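PDB 5Z69: DNA replication and repair protein RecF from Caldanaerobacter subterraneus subsp. tengcongensis, which probably binds ATP and single-stranded DNA as an ABC-type ATPase, serving as a recombination mediator in the RecFOR pathway of DNA repair. Local coordinates for residues 26-30 with 31-35; 81-84 with 85-88. All blocks are in the same frame, centred on the assembly; numbering follows the deposited sequence. Where two conformers were deposited one is given.

Contact 1: 26-30 with 31-35; sequences LEFCE and GVNLI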
loop_
_atom_site.group_PDB
_atom_site.type_symbol
_atom_site.label_atom_id
_atom_site.label_comp_id
_atom_site.label_asym_id
_atom_site.label_seq_id
_atom_site.Cartn_x
_atom_site.Cartn_y
_atom_site.Cartn_z
ATOM N N LEU A 26 43.591 -16.638 7.850
ATOM C CA LEU A 26 43.447 -15.738 8.983
ATOM C C LEU A 26 42.803 -16.495 10.127
ATOM O O LEU A 26 41.768 -17.121 9.941
ATOM C CB LEU A 26 42.588 -14.541 8.606
ATOM C CG LEU A 26 42.999 -13.807 7.330
ATOM C CD1 LEU A 26 42.051 -12.643 7.120
ATOM C CD2 LEU A 26 44.435 -13.325 7.458
ATOM N N GLU A 27 43.410 -16.425 11.302
ATOM C CA GLU A 27 42.879 -17.116 12.470
ATOM C C GLU A 27 42.311 -16.105 13.424
ATOM O O GLU A 27 42.952 -15.120 13.798
ATOM C CB GLU A 27 43.956 -17.959 13.172
ATOM C CG GLU A 27 44.579 -19.045 12.302
ATOM C CD GLU A 27 45.040 -20.282 13.097
ATOM O OE1 GLU A 27 45.067 -20.255 14.352
ATOM O OE2 GLU A 27 45.355 -21.300 12.450
ATOM N N PHE A 28 41.071 -16.318 13.834
ATOM C CA PHE A 28 40.373 -15.260 14.570
ATOM C C PHE A 28 40.263 -15.568 16.057
ATOM O O PHE A 28 40.730 -16.610 16.497
ATOM C CB PHE A 28 38.995 -15.005 13.976
ATOM C CG PHE A 28 39.050 -14.559 12.540
ATOM C CD1 PHE A 28 39.775 -13.415 12.184
ATOM C CD2 PHE A 28 38.437 -15.313 11.544
ATOM C CE1 PHE A 28 39.858 -12.989 10.846
ATOM C CE2 PHE A 28 38.520 -14.909 10.183
ATOM C CZ PHE A 28 39.226 -13.738 9.845
ATOM N N CYS A 29 39.659 -14.648 16.817
ATOM C CA CYS A 29 39.624 -14.746 18.272
ATOM C C CYS A 29 38.194 -14.759 18.782
ATOM O O CYS A 29 37.243 -14.393 18.063
ATOM C CB CYS A 29 40.405 -13.574 18.924
ATOM S SG CYS A 29 40.332 -11.930 18.085
ATOM N N GLU A 30 38.048 -15.189 20.031
ATOM C CA GLU A 30 36.798 -15.010 20.756
ATOM C C GLU A 30 36.579 -13.527 20.993
ATOM O O GLU A 30 37.525 -12.790 21.267
ATOM C CB GLU A 30 36.831 -15.756 22.091
ATOM C CG GLU A 30 36.911 -17.269 21.979
ATOM C CD GLU A 30 35.551 -17.929 21.814
ATOM O OE1 GLU A 30 34.521 -17.204 21.694
ATOM O OE2 GLU A 30 35.512 -19.176 21.803
ATOM N N GLY A 31 35.336 -13.087 20.879
ATOM C CA GLY A 31 34.994 -11.709 21.182
ATOM C C GLY A 31 35.146 -10.826 19.965
ATOM O O GLY A 31 34.799 -11.231 18.864
ATOM N N VAL A 32 35.691 -9.631 20.164
ATOM C CA VAL A 32 35.787 -8.625 19.114
ATOM C C VAL A 32 37.054 -8.812 18.270
ATOM O O VAL A 32 38.177 -8.765 18.780
ATOM C CB VAL A 32 35.766 -7.194 19.719
ATOM C CG1 VAL A 32 36.004 -6.146 18.661
ATOM C CG2 VAL A 32 34.438 -6.939 20.484
ATOM N N ASN A 33 36.854 -9.052 16.976
ATOM C CA ASN A 33 37.963 -9.066 16.030
ATOM C C ASN A 33 37.952 -7.727 15.304
ATOM O O ASN A 33 37.090 -7.488 14.462
ATOM C CB ASN A 33 37.840 -10.240 15.045
ATOM C CG ASN A 33 37.963 -11.604 15.739
ATOM O OD1 ASN A 33 38.934 -12.309 15.546
ATOM N ND2 ASN A 33 36.970 -11.964 16.543
ATOM N N LEU A 34 38.884 -6.846 15.666
ATOM C CA LEU A 34 38.960 -5.510 15.084
ATOM C C LEU A 34 39.724 -5.570 13.765
ATOM O O LEU A 34 40.864 -6.003 13.725
ATOM C CB LEU A 34 39.636 -4.539 16.061
ATOM C CG LEU A 34 39.511 -3.021 15.881
ATOM C CD1 LEU A 34 40.642 -2.480 15.036
ATOM C CD2 LEU A 34 38.167 -2.622 15.292
ATOM N N ILE A 35 39.072 -5.168 12.679
ATOM C CA ILE A 35 39.755 -5.078 11.400
ATOM C C ILE A 35 39.824 -3.621 10.979
ATOM O O ILE A 35 38.801 -3.016 10.683
ATOM C CB ILE A 35 39.040 -5.898 10.336
ATOM C CG1 ILE A 35 38.984 -7.366 10.762
ATOM C CG2 ILE A 35 39.738 -5.739 8.982
ATOM C CD1 ILE A 35 37.725 -8.062 10.323
#
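Asn33 reaches back across the loop at residues 28-31 and grips the backbone of Cys29 with both ends of its amide, a clear case of one side chain bracing a bend through its main-chain N and O. CG lies anti to the carbonyl carbon (chi1 -65°), and this turns the amide toward the preceding residues. On one end, Asn33 ND2 donates to Cys29 O at 2.9 Å, almost straight at 172°; the acceptor lies close to the plane of the amide, whereas the nitrogen sits above the plane of the Cys29 carbonyl. Gln344 is a second donor to that same oxygen. On the other end, Cys29 N donates to Asn33 OD1 at 2.8 Å, although the place of that oxygen is less certain. A weak bond from Asn33 ND2 to Gly31 O, 3.3 Å long, adds to the hold on the loop. The bonds of ND2 should fix the rotation of the buried amide, and the bond at OD1 is consistent with this.

Phe28 stands across this group, its ring nearly perpendicular to the amide, with planes 86° apart. Gly31, with its positive phi, makes the bend.

Cys29 is tied by a disulfide to Cys359, at the start of strand 359-364. The Phe28 ring meets Phe346 and Phe361 edge-to-face and also touches strand 9-16. The loop carries the chain from edge strand 24-27 of the antiparallel sheet into strand 32-36, between strands 345-349 and 359-364 of the mixed sheet.

Contact 2: 81-84 with 85-88; sequences VRSA and DFYE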
loop_
_atom_site.group_PDB
_atom_site.type_symbol
_atom_site.label_atom_id
_atom_site.label_comp_id
_atom_site.label_asym_id
_atom_site.label_seq_id
_atom_site.Cartn_x
_atom_site.Cartn_y
_atom_site.Cartn_z
ATOM N N VAL A 81 34.229 -23.450 10.982
ATOM C CA VAL A 81 33.333 -22.826 11.943
ATOM C C VAL A 81 32.980 -23.813 13.047
ATOM O O VAL A 81 33.036 -25.034 12.870
ATOM C CB VAL A 81 32.014 -22.283 11.282
ATOM C CG1 VAL A 81 32.309 -21.460 10.019
ATOM C CG2 VAL A 81 31.038 -23.406 10.976
ATOM N N ARG A 82 32.670 -23.272 14.210
ATOM C CA ARG A 82 32.130 -24.064 15.303
ATOM C C ARG A 82 30.680 -23.622 15.492
ATOM O O ARG A 82 30.364 -22.451 15.303
ATOM C CB ARG A 82 32.959 -23.872 16.579
ATOM C CG ARG A 82 32.454 -24.645 17.791
ATOM C CD ARG A 82 33.502 -24.722 18.895
ATOM N NE ARG A 82 33.098 -25.691 19.916
ATOM C CZ ARG A 82 33.835 -26.040 20.966
ATOM N NH1 ARG A 82 35.020 -25.500 21.163
ATOM N NH2 ARG A 82 33.371 -26.920 21.832
ATOM N N SER A 83 29.785 -24.549 15.823
ATOM C CA SER A 83 28.414 -24.138 16.098
ATOM C C SER A 83 27.865 -25.066 17.176
ATOM O O SER A 83 28.592 -25.921 17.665
ATOM C CB SER A 83 27.554 -24.162 14.822
ATOM O OG SER A 83 27.254 -25.485 14.416
ATOM N N ALA A 84 26.606 -24.915 17.553
ATOM C CA ALA A 84 26.087 -25.677 18.710
ATOM C C ALA A 84 26.245 -27.199 18.583
ATOM O O ALA A 84 26.417 -27.891 19.589
ATOM C CB ALA A 84 24.621 -25.340 18.948
ATOM N N ASP A 85 26.186 -27.722 17.356
ATOM C CA ASP A 85 26.255 -29.169 17.151
ATOM C C ASP A 85 27.545 -29.603 16.490
ATOM O O ASP A 85 27.721 -30.778 16.235
ATOM C CB ASP A 85 25.088 -29.678 16.285
ATOM C CG ASP A 85 23.743 -29.570 16.984
ATOM O OD1 ASP A 85 23.704 -29.717 18.227
ATOM O OD2 ASP A 85 22.732 -29.333 16.283
ATOM N N PHE A 86 28.429 -28.664 16.174
ATOM C CA PHE A 86 29.655 -29.028 15.462
ATOM C C PHE A 86 30.862 -28.436 16.122
ATOM O O PHE A 86 30.975 -27.218 16.160
ATOM C CB PHE A 86 29.589 -28.561 13.991
ATOM C CG PHE A 86 28.612 -29.337 13.166
ATOM C CD1 PHE A 86 27.273 -28.998 13.169
ATOM C CD2 PHE A 86 29.028 -30.425 12.414
ATOM C CE1 PHE A 86 26.351 -29.722 12.440
ATOM C CE2 PHE A 86 28.111 -31.164 11.679
ATOM C CZ PHE A 86 26.756 -30.788 11.687
ATOM N N TYR A 87 31.754 -29.287 16.662
ATOM C CA TYR A 87 33.075 -28.809 17.074
ATOM C C TYR A 87 33.775 -28.168 15.870
ATOM O O TYR A 87 34.476 -27.159 16.000
ATOM C CB TYR A 87 33.933 -29.945 17.655
ATOM C CG TYR A 87 35.404 -29.618 17.875
ATOM C CD1 TYR A 87 35.827 -28.826 18.950
ATOM C CD2 TYR A 87 36.373 -30.115 17.015
ATOM C CE1 TYR A 87 37.185 -28.542 19.132
ATOM C CE2 TYR A 87 37.717 -29.840 17.195
ATOM C CZ TYR A 87 38.118 -29.058 18.257
ATOM O OH TYR A 87 39.469 -28.793 18.420
ATOM N N GLU A 88 33.588 -28.743 14.690
ATOM C CA GLU A 88 34.151 -28.100 13.498
ATOM C C GLU A 88 33.354 -28.437 12.241
ATOM O O GLU A 88 32.989 -29.581 12.022
ATOM C CB GLU A 88 35.628 -28.477 13.305
ATOM C CG GLU A 88 36.305 -27.681 12.170
ATOM C CD GLU A 88 37.830 -27.666 12.241
ATOM O OE1 GLU A 88 38.472 -28.104 11.267
ATOM O OE2 GLU A 88 38.393 -27.182 13.249
HETATM O O HOH W 1 24.991 -26.321 15.059
#
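Ser83 and Phe86 form an antiparallel hydrogen-bonded pair that closes a tight hairpin, illustrating how a short turn is secured by backbone bonds, with a water and side-chain packing alongside. Of the backbone bonds, Ser83 N to Phe86 O is the shorter at 2.9 Å, while Phe86 N returns to Ser83 O at 3.1 Å. Farther from the turn, Glu88 CA makes a CA-H...O contact of 3.3 Å with Val81 O.

Water supplies a second polar link: one molecule lies 2.5 Å from Ser83 OG and accepts from Asp85 N at 2.9 Å, bridging the turn at the edge of the Phe86 ring.

Among the side-chain contacts, one of two conformers of Arg82 runs extended, with CG anti to its own N (chi1 179°), carrying the guanidinium past Tyr87. The ring presents an edge: Tyr87 CD1 sits over the centre of the guanidinium face, 4.0 Å from Arg82 CZ, with the planes 70° apart.

Salt bridges tie Arg82 to Asp6 and Glu88 to Lys11; Asp85 is hydrogen-bonded to His3 N and His2. Asp6, His2 and His3 precede Met8 and apparently come from a tag.

Residues 83-86 make a type I turn, the two-residue connection of a beta hairpin, here joining strands 74-83 and 86-96 of the antiparallel sheet.

In the fold
The two contacts show how one antiparallel sheet can both join a nucleotide-binding core and turn back on itself. Contact 1 comes first along the chain and contact 2 follows it; their centres lie about 17 Å apart and their nearest atoms about 6 Å, without touching. Both reach the six-stranded antiparallel sheet, where strand 9-16 separates strand 24-27 from strand 74-83. Contact 1 leaves that sheet for strand 32-36 of the mixed sheet, which leads directly into the predicted ATP-binding residues 37-44, the P-loop (Walker A). Contact 2 stays within the antiparallel sheet and lies away from the annotated sites. Thus only contact 1 bridges the two sheets.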